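Local structure of glutamate receptor 1 (Adineta vaga, 4IO2) at residues V14-I22 and T183-I191; Y157-Y166 and G172-D180. The protein probably works as a ligand-gated ion channel of the glutamate receptor family, this chain being its ligand-binding domain, which holds L-glutamate between two lobes. One frame throughout, in Å; residues are numbered along the deposited sequence. Where two conformers were deposited one is given.

Contact 1: residues V14-I22 and T183-I191; sequences VIESVPFTI and TAEYVTNNI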
loop_
_atom_site.group_PDB
_atom_site.type_symbol
_atom_site.label_atom_id
_atom_site.label_comp_id
_atom_site.label_asym_id
_atom_site.label_seq_id
_atom_site.Cartn_x
_atom_site.Cartn_y
_atom_site.Cartn_z
ATOM N N VAL A 14 6.119 -18.991 -8.468
ATOM C CA VAL A 14 6.000 -18.868 -7.027
ATOM C C VAL A 14 7.331 -19.230 -6.418
ATOM O O VAL A 14 8.194 -19.820 -7.072
ATOM C CB VAL A 14 4.835 -19.725 -6.448
ATOM C CG1 VAL A 14 3.474 -19.318 -7.018
ATOM C CG2 VAL A 14 5.027 -21.207 -6.640
ATOM N N ILE A 15 7.536 -18.801 -5.174
ATOM C CA ILE A 15 8.835 -18.959 -4.504
ATOM C C ILE A 15 8.606 -19.379 -3.054
ATOM O O ILE A 15 7.754 -18.847 -2.352
ATOM C CB ILE A 15 9.660 -17.649 -4.631
ATOM C CG1 ILE A 15 11.030 -17.775 -3.998
ATOM C CG2 ILE A 15 8.925 -16.407 -4.086
ATOM C CD1 ILE A 15 11.993 -16.651 -4.354
ATOM N N GLU A 16 9.352 -20.379 -2.610
ATOM C CA GLU A 16 9.153 -20.926 -1.281
ATOM C C GLU A 16 9.338 -19.858 -0.198
ATOM O O GLU A 16 10.370 -19.195 -0.137
ATOM C CB GLU A 16 10.111 -22.114 -1.054
ATOM C CG GLU A 16 9.915 -22.813 0.292
ATOM C CD GLU A 16 10.739 -24.058 0.492
ATOM O OE1 GLU A 16 11.489 -24.438 -0.429
ATOM O OE2 GLU A 16 10.646 -24.669 1.592
ATOM N N SER A 17 8.366 -19.780 0.707
ATOM C CA SER A 17 8.407 -18.852 1.834
ATOM C C SER A 17 7.205 -19.164 2.717
ATOM O O SER A 17 6.084 -18.813 2.360
ATOM C CB SER A 17 8.306 -17.417 1.371
ATOM O OG SER A 17 8.431 -16.576 2.488
ATOM N N VAL A 18 7.402 -19.842 3.844
ATOM C CA VAL A 18 6.298 -20.166 4.707
ATOM C C VAL A 18 5.768 -18.941 5.383
ATOM O O VAL A 18 6.531 -18.113 5.844
ATOM C CB VAL A 18 6.623 -21.293 5.738
ATOM C CG1 VAL A 18 7.137 -22.518 5.042
ATOM C CG2 VAL A 18 7.655 -20.856 6.827
ATOM N N PRO A 19 4.420 -18.807 5.484
ATOM C CA PRO A 19 3.293 -19.629 5.022
ATOM C C PRO A 19 2.640 -19.082 3.735
ATOM O O PRO A 19 1.476 -19.387 3.460
ATOM C CB PRO A 19 2.344 -19.534 6.208
ATOM C CG PRO A 19 2.456 -18.037 6.547
ATOM C CD PRO A 19 3.923 -17.696 6.321
ATOM N N PHE A 20 3.379 -18.285 2.960
ATOM C CA PHE A 20 2.936 -17.845 1.641
ATOM C C PHE A 20 2.907 -19.010 0.666
ATOM O O PHE A 20 1.850 -19.278 0.044
ATOM C CB PHE A 20 3.838 -16.731 1.118
ATOM C CG PHE A 20 3.507 -15.347 1.673
ATOM C CD1 PHE A 20 2.315 -14.739 1.339
ATOM C CD2 PHE A 20 4.350 -14.710 2.559
ATOM C CE1 PHE A 20 2.002 -13.463 1.832
ATOM C CE2 PHE A 20 4.060 -13.441 3.070
ATOM C CZ PHE A 20 2.882 -12.832 2.701
ATOM N N THR A 21 4.049 -19.691 0.513
ATOM C CA THR A 21 4.198 -20.808 -0.377
ATOM C C THR A 21 4.977 -21.865 0.382
ATOM O O THR A 21 6.162 -21.715 0.654
ATOM C CB THR A 21 4.895 -20.419 -1.718
ATOM O OG1 THR A 21 4.022 -19.523 -2.412
ATOM C CG2 THR A 21 5.179 -21.633 -2.584
ATOM N N ILE A 22 4.257 -22.926 0.729
ATOM C CA ILE A 22 4.764 -23.994 1.572
ATOM C C ILE A 22 4.973 -25.219 0.701
ATOM O O ILE A 22 4.051 -25.655 0.032
ATOM C CB ILE A 22 3.745 -24.353 2.650
ATOM C CG1 ILE A 22 3.399 -23.110 3.494
ATOM C CG2 ILE A 22 4.299 -25.472 3.538
ATOM C CD1 ILE A 22 2.097 -23.267 4.331
ATOM N N THR A 183 6.291 -12.699 7.585
ATOM C CA THR A 183 6.983 -13.976 7.730
ATOM C C THR A 183 7.910 -13.999 8.980
ATOM O O THR A 183 8.094 -15.063 9.580
ATOM C CB THR A 183 7.776 -14.343 6.450
ATOM O OG1 THR A 183 8.635 -13.243 6.065
ATOM C CG2 THR A 183 6.808 -14.725 5.310
ATOM N N ALA A 184 8.490 -12.853 9.366
ATOM C CA ALA A 184 9.353 -12.809 10.560
ATOM C C ALA A 184 8.512 -13.160 11.792
ATOM O O ALA A 184 8.943 -13.932 12.645
ATOM C CB ALA A 184 9.957 -11.412 10.733
ATOM N N GLU A 185 7.312 -12.586 11.881
ATOM C CA GLU A 185 6.418 -12.904 13.000
ATOM C C GLU A 185 6.042 -14.387 12.934
ATOM O O GLU A 185 6.032 -15.085 13.945
ATOM C CB GLU A 185 5.139 -12.081 12.889
ATOM C CG GLU A 185 5.294 -10.626 13.299
ATOM C CD GLU A 185 4.032 -9.783 13.014
ATOM O OE1 GLU A 185 3.049 -10.292 12.379
ATOM O OE2 GLU A 185 4.004 -8.601 13.450
ATOM N N TYR A 186 5.670 -14.877 11.758
ATOM C CA TYR A 186 5.260 -16.262 11.655
ATOM C C TYR A 186 6.361 -17.200 12.150
ATOM O O TYR A 186 6.100 -18.122 12.936
ATOM C CB TYR A 186 4.862 -16.601 10.216
ATOM C CG TYR A 186 4.429 -18.035 10.061
ATOM C CD1 TYR A 186 3.132 -18.437 10.362
ATOM C CD2 TYR A 186 5.315 -18.989 9.615
ATOM C CE1 TYR A 186 2.758 -19.779 10.252
ATOM C CE2 TYR A 186 4.961 -20.314 9.520
ATOM C CZ TYR A 186 3.700 -20.708 9.825
ATOM O OH TYR A 186 3.378 -22.059 9.686
ATOM N N VAL A 187 7.566 -17.028 11.638
ATOM C CA VAL A 187 8.650 -17.947 11.922
ATOM C C VAL A 187 9.068 -17.878 13.384
ATOM O O VAL A 187 9.297 -18.903 14.032
ATOM C CB VAL A 187 9.808 -17.681 10.954
ATOM C CG1 VAL A 187 11.065 -18.336 11.435
ATOM C CG2 VAL A 187 9.386 -18.147 9.521
ATOM N N THR A 188 9.154 -16.672 13.914
ATOM C CA THR A 188 9.558 -16.537 15.324
ATOM C C THR A 188 8.437 -16.940 16.291
ATOM O O THR A 188 8.721 -17.273 17.443
ATOM C CB THR A 188 10.070 -15.099 15.670
ATOM O OG1 THR A 188 9.068 -14.108 15.395
ATOM C CG2 THR A 188 11.354 -14.790 14.878
ATOM N N ASN A 189 7.181 -16.925 15.836
ATOM C CA ASN A 189 6.070 -17.365 16.701
ATOM C C ASN A 189 5.714 -18.836 16.543
ATOM O O ASN A 189 4.992 -19.387 17.369
ATOM C CB ASN A 189 4.819 -16.522 16.488
ATOM C CG ASN A 189 4.962 -15.115 17.000
ATOM O OD1 ASN A 189 5.802 -14.842 17.850
ATOM N ND2 ASN A 189 4.149 -14.207 16.477
ATOM N N ASN A 190 6.280 -19.518 15.559
ATOM C CA ASN A 190 5.871 -20.902 15.302
ATOM C C ASN A 190 6.964 -21.916 15.073
ATOM O O ASN A 190 6.712 -23.101 15.210
ATOM C CB ASN A 190 4.967 -20.917 14.063
ATOM C CG ASN A 190 3.641 -20.254 14.314
ATOM O OD1 ASN A 190 2.763 -20.846 14.950
ATOM N ND2 ASN A 190 3.486 -19.007 13.852
ATOM N N ILE A 191 8.162 -21.481 14.691
ATOM C CA ILE A 191 9.205 -22.431 14.271
ATOM C C ILE A 191 10.488 -22.248 15.037
ATOM O O ILE A 191 11.007 -23.223 15.562
ATOM C CB ILE A 191 9.466 -22.371 12.758
ATOM C CG1 ILE A 191 8.155 -22.741 12.037
ATOM C CG2 ILE A 191 10.624 -23.290 12.362
ATOM C CD1 ILE A 191 8.174 -22.353 10.632
#
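The carbonyl O of S17, in the loop residue that packs beside the methyl of T183, takes two backbone bonds: T21 N to S17 O is 2.9 Å, and F20 N adds a weak bond. S17 N returns a bond to T21 O, also 2.9 Å. F20 and T21 both face S17, which makes a classic beta bulge. The hydroxyl of S17 is bonded to D85.

The methyl of T183 packs against this turn. T183 CG2 lies 3.4 Å from V18 O and 3.7 Å from S17 OG. It also reaches the edge of the F20 ring, near the ring plane, 3.7 Å from F20 CD2. With chi1 at 52°, CG2 is anti to the carbonyl carbon of T183, and the methyl rather than the hydroxyl faces the loop.

The peptide bond before P19 is cis. The ring of P19 lies over one face of Y186 in a CH-pi contact, with P19 CG 4.0 Å from the ring centroid and 14° off the normal. N190 covers the opposite face of Y186. Its amide is held there by N190 ND2 to Y186 O, 2.9 Å, on a lone pair in the carbonyl plane. T244 and A246 bind the same amide. Just before the proline, V18 has two conformers; in one of them CG2 also packs on Y186.

No hydrogen bond joins the two segments. The contact is mostly apolar and joins the first lobe to helix 181-190 of the second lobe. It is consistent with a closed, glutamate-bound clamshell, as in glutamate receptor ligand-binding domains.

Contact 2: residues Y157-Y166 and G172-D180; sequences YPLKSRQEMY and GIIDVSFMD. With GLU (glutamic acid), chain E.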
loop_
_atom_site.group_PDB
_atom_site.type_symbol
_atom_site.label_atom_id
_atom_site.label_comp_id
_atom_site.label_asym_id
_atom_site.label_seq_id
_atom_site.Cartn_x
_atom_site.Cartn_y
_atom_site.Cartn_z
ATOM N N TYR A 157 27.548 -9.404 6.168
ATOM C CA TYR A 157 27.772 -10.861 6.026
ATOM C C TYR A 157 26.736 -11.445 5.054
ATOM O O TYR A 157 25.545 -11.341 5.311
ATOM C CB TYR A 157 27.605 -11.557 7.401
ATOM C CG TYR A 157 27.979 -13.016 7.383
ATOM C CD1 TYR A 157 27.038 -13.987 7.123
ATOM C CD2 TYR A 157 29.260 -13.429 7.714
ATOM C CE1 TYR A 157 27.364 -15.316 7.103
ATOM C CE2 TYR A 157 29.601 -14.773 7.691
ATOM C CZ TYR A 157 28.650 -15.703 7.418
ATOM O OH TYR A 157 28.993 -17.031 7.430
ATOM N N PRO A 158 27.205 -12.071 3.952
ATOM C CA PRO A 158 26.232 -12.468 2.892
ATOM C C PRO A 158 25.494 -13.770 3.232
ATOM O O PRO A 158 26.106 -14.721 3.720
ATOM C CB PRO A 158 27.119 -12.644 1.669
ATOM C CG PRO A 158 28.509 -13.082 2.305
ATOM C CD PRO A 158 28.626 -12.269 3.570
ATOM N N LEU A 159 24.190 -13.817 2.987
ATOM C CA LEU A 159 23.378 -15.022 3.250
ATOM C C LEU A 159 22.677 -15.455 1.958
ATOM O O LEU A 159 22.146 -14.613 1.223
ATOM C CB LEU A 159 22.346 -14.757 4.325
ATOM C CG LEU A 159 22.900 -14.250 5.675
ATOM C CD1 LEU A 159 21.763 -13.567 6.486
ATOM C CD2 LEU A 159 23.595 -15.388 6.411
ATOM N N LYS A 160 22.665 -16.762 1.721
ATOM C CA LYS A 160 22.084 -17.316 0.504
ATOM C C LYS A 160 20.616 -17.736 0.641
ATOM O O LYS A 160 19.954 -18.051 -0.345
ATOM C CB LYS A 160 22.884 -18.533 0.055
ATOM C CG LYS A 160 24.325 -18.218 -0.283
ATOM C CD LYS A 160 25.090 -19.451 -0.759
ATOM C CE LYS A 160 26.504 -19.078 -1.222
ATOM N NZ LYS A 160 27.237 -20.213 -1.823
ATOM N N SER A 161 20.105 -17.746 1.860
ATOM C CA SER A 161 18.763 -18.299 2.118
ATOM C C SER A 161 18.285 -17.958 3.504
ATOM O O SER A 161 19.082 -17.516 4.328
ATOM C CB SER A 161 18.793 -19.815 2.024
ATOM O OG SER A 161 19.580 -20.336 3.086
ATOM N N ARG A 162 16.976 -18.104 3.740
ATOM C CA ARG A 162 16.465 -17.994 5.093
ATOM C C ARG A 162 17.138 -18.986 6.048
ATOM O O ARG A 162 17.500 -18.640 7.165
ATOM C CB ARG A 162 14.953 -18.161 5.105
ATOM C CG ARG A 162 14.236 -16.999 4.454
ATOM C CD ARG A 162 12.733 -17.131 4.602
ATOM N NE ARG A 162 12.019 -16.055 3.917
ATOM C CZ ARG A 162 11.629 -16.046 2.644
ATOM N NH1 ARG A 162 11.803 -17.083 1.849
ATOM N NH2 ARG A 162 11.041 -14.961 2.188
ATOM N N GLN A 163 17.307 -20.209 5.591
ATOM C CA GLN A 163 17.942 -21.201 6.440
ATOM C C GLN A 163 19.336 -20.760 6.884
ATOM O O GLN A 163 19.684 -20.935 8.050
ATOM C CB GLN A 163 18.000 -22.564 5.761
ATOM C CG GLN A 163 18.366 -23.690 6.714
ATOM C CD GLN A 163 17.290 -23.952 7.744
ATOM O OE1 GLN A 163 16.130 -24.188 7.408
ATOM N NE2 GLN A 163 17.663 -23.886 9.014
ATOM N N GLU A 164 20.135 -20.179 5.992
ATOM C CA GLU A 164 21.452 -19.695 6.394
ATOM C C GLU A 164 21.307 -18.541 7.401
ATOM O O GLU A 164 22.124 -18.421 8.324
ATOM C CB GLU A 164 22.309 -19.299 5.169
ATOM C CG GLU A 164 23.782 -19.598 5.354
ATOM C CD GLU A 164 24.715 -18.991 4.318
ATOM O OE1 GLU A 164 24.245 -18.522 3.273
ATOM O OE2 GLU A 164 25.947 -19.017 4.558
ATOM N N MET A 165 20.294 -17.687 7.218
ATOM C CA MET A 165 20.057 -16.610 8.169
ATOM C C MET A 165 19.810 -17.225 9.555
ATOM O O MET A 165 20.430 -16.817 10.528
ATOM C CB MET A 165 18.911 -15.717 7.702
ATOM C CG MET A 165 18.588 -14.534 8.544
ATOM S SD MET A 165 17.301 -13.549 7.772
ATOM C CE MET A 165 15.885 -14.672 7.763
ATOM N N TYR A 166 18.853 -18.150 9.664
ATOM C CA TYR A 166 18.503 -18.713 10.978
ATOM C C TYR A 166 19.719 -19.395 11.602
ATOM O O TYR A 166 20.060 -19.164 12.773
ATOM C CB TYR A 166 17.340 -19.722 10.870
ATOM C CG TYR A 166 16.100 -19.227 10.159
ATOM C CD1 TYR A 166 15.586 -17.952 10.390
ATOM C CD2 TYR A 166 15.463 -20.016 9.221
ATOM C CE1 TYR A 166 14.449 -17.519 9.752
ATOM C CE2 TYR A 166 14.317 -19.585 8.570
ATOM C CZ TYR A 166 13.827 -18.333 8.820
ATOM O OH TYR A 166 12.708 -17.897 8.150
ATOM N N GLY A 172 25.880 -17.929 16.367
ATOM C CA GLY A 172 26.622 -16.777 16.840
ATOM C C GLY A 172 27.564 -16.155 15.830
ATOM O O GLY A 172 28.465 -15.380 16.183
ATOM N N ILE A 173 27.311 -16.405 14.537
ATOM C CA ILE A 173 28.159 -15.858 13.489
ATOM C C ILE A 173 27.728 -14.429 13.154
ATOM O O ILE A 173 28.549 -13.584 12.802
ATOM C CB ILE A 173 28.050 -16.690 12.212
ATOM C CG1 ILE A 173 28.587 -18.093 12.461
ATOM C CG2 ILE A 173 28.817 -16.051 11.070
ATOM C CD1 ILE A 173 28.217 -19.088 11.389
ATOM N N ILE A 174 26.424 -14.179 13.199
ATOM C CA ILE A 174 25.926 -12.815 13.087
ATOM C C ILE A 174 25.070 -12.473 14.294
ATOM O O ILE A 174 24.600 -13.375 15.021
ATOM C CB ILE A 174 25.098 -12.632 11.770
ATOM C CG1 ILE A 174 23.948 -13.659 11.698
ATOM C CG2 ILE A 174 26.037 -12.760 10.584
ATOM C CD1 ILE A 174 23.054 -13.494 10.411
ATOM N N ASP A 175 24.870 -11.191 14.532
ATOM C CA ASP A 175 24.011 -10.757 15.641
ATOM C C ASP A 175 22.625 -10.352 15.187
ATOM O O ASP A 175 21.690 -10.418 15.985
ATOM C CB ASP A 175 24.670 -9.589 16.392
ATOM C CG ASP A 175 25.949 -9.994 17.111
ATOM O OD1 ASP A 175 25.979 -11.112 17.679
ATOM O OD2 ASP A 175 26.913 -9.201 16.997
ATOM N N VAL A 176 22.475 -9.899 13.931
ATOM C CA VAL A 176 21.181 -9.446 13.435
ATOM C C VAL A 176 21.063 -9.789 11.963
ATOM O O VAL A 176 22.052 -9.951 11.248
ATOM C CB VAL A 176 20.966 -7.928 13.605
ATOM C CG1 VAL A 176 20.950 -7.511 15.056
ATOM C CG2 VAL A 176 22.050 -7.147 12.835
ATOM N N SER A 177 19.820 -9.892 11.497
ATOM C CA SER A 177 19.518 -9.765 10.065
ATOM C C SER A 177 18.217 -8.973 9.934
ATOM O O SER A 177 17.683 -8.476 10.942
ATOM C CB SER A 177 19.400 -11.143 9.415
ATOM O OG SER A 177 19.331 -11.032 7.983
ATOM N N PHE A 178 17.737 -8.790 8.686
ATOM C CA PHE A 178 16.480 -8.093 8.409
ATOM C C PHE A 178 15.537 -9.117 7.799
ATOM O O PHE A 178 15.969 -10.021 7.062
ATOM C CB PHE A 178 16.667 -7.016 7.326
ATOM C CG PHE A 178 17.619 -5.892 7.663
ATOM C CD1 PHE A 178 17.988 -5.620 8.962
ATOM C CD2 PHE A 178 18.134 -5.094 6.644
ATOM C CE1 PHE A 178 18.857 -4.584 9.240
ATOM C CE2 PHE A 178 18.973 -4.047 6.916
ATOM C CZ PHE A 178 19.344 -3.802 8.221
ATOM N N MET A 179 14.259 -8.964 8.073
ATOM C CA MET A 179 13.237 -9.875 7.543
ATOM C C MET A 179 11.905 -9.162 7.472
ATOM O O MET A 179 11.576 -8.356 8.323
ATOM C CB MET A 179 13.165 -11.116 8.404
ATOM C CG MET A 179 12.281 -12.181 7.838
ATOM S SD MET A 179 12.406 -13.710 8.863
ATOM C CE MET A 179 11.344 -14.809 7.895
ATOM N N ASP A 180 11.163 -9.393 6.399
ATOM C CA ASP A 180 9.809 -8.867 6.289
ATOM C C ASP A 180 8.991 -9.226 7.516
ATOM O O ASP A 180 9.073 -10.338 8.031
ATOM C CB ASP A 180 9.093 -9.460 5.098
ATOM C CG ASP A 180 9.624 -9.001 3.753
ATOM O OD1 ASP A 180 10.251 -7.902 3.662
ATOM O OD2 ASP A 180 9.323 -9.751 2.795
HETATM N N GLU E . 10.088 -9.444 0.165
HETATM C CA GLU E . 11.541 -9.553 0.009
HETATM C C GLU E . 11.947 -9.197 -1.418
HETATM O O GLU E . 11.057 -9.126 -2.305
HETATM C CB GLU E . 12.065 -10.952 0.347
HETATM C CG GLU E . 11.748 -11.473 1.753
HETATM C CD GLU E . 12.482 -10.776 2.898
HETATM O OE1 GLU E . 13.359 -9.959 2.624
HETATM O OE2 GLU E . 12.214 -11.122 4.079
HETATM O OXT GLU E . 13.156 -8.972 -1.659
#
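R162 and M179 meet beside the bound glutamate, with R162 NE 4.2 Å from M179 CE. R162 NH2 approaches CG of the ligand obliquely and is hydrogen-bonded to Y67. Next to M179, D180 grips the ligand twice. D180 N gives a nearly straight bond to GLU OE2 (3.1 Å, 177°), and D180 OD2 takes one from the ligand amine at 2.8 Å from GLU N. N105 holds the other carboxylate oxygen of D180.

Y166 and M165 form the second shell. M179 is extended beyond CG, which brings its CE to the edge of the Y166 ring, 3.4 Å from Y166 OH. M165 CE lies 3.8 Å from M179 SD. M165 SD is 3.2 Å from S177 OG, whose hydroxyl is bonded to G134. M165 also packs on R136. F178 O is hydrogen-bonded to R136 NH2, which binds the glutamate as well.

Farther out, the methyls L159 CD1 and I174 CD1 meet tip to tip at 4.1 Å. I173 CG2 makes an off-centre CH-pi contact with the Y157 ring, 4.1 Å from its centroid. At the helix start, S161 OG accepts from E164 N in an N-cap bond.

The pocket end of this strand-helix-strand unit, R162, M179 and D180, contributes to the glutamate-pocket wall in the periplasmic-binding-protein-like fold.

How the contacts relate
The centres of the two contacts lie about 15 Å apart. In chain order the loop 14-22 comes first, then both segments of contact 2, then 183-191. Strand 177-180 of contact 2 runs straight into helix 181-190 of contact 1, and D180 ends that strand right before the helix. The contacts also touch: S17 OG packs 3.1 Å from R162 NH2, and A184 CA lies 3.6 Å from M179 SD. Contact 2 belongs to the second lobe, and its pocket end contributes to the ligand-facing wall. Contact 1 bridges from that lobe to the first. Together they are consistent with a domain closed around its glutamate.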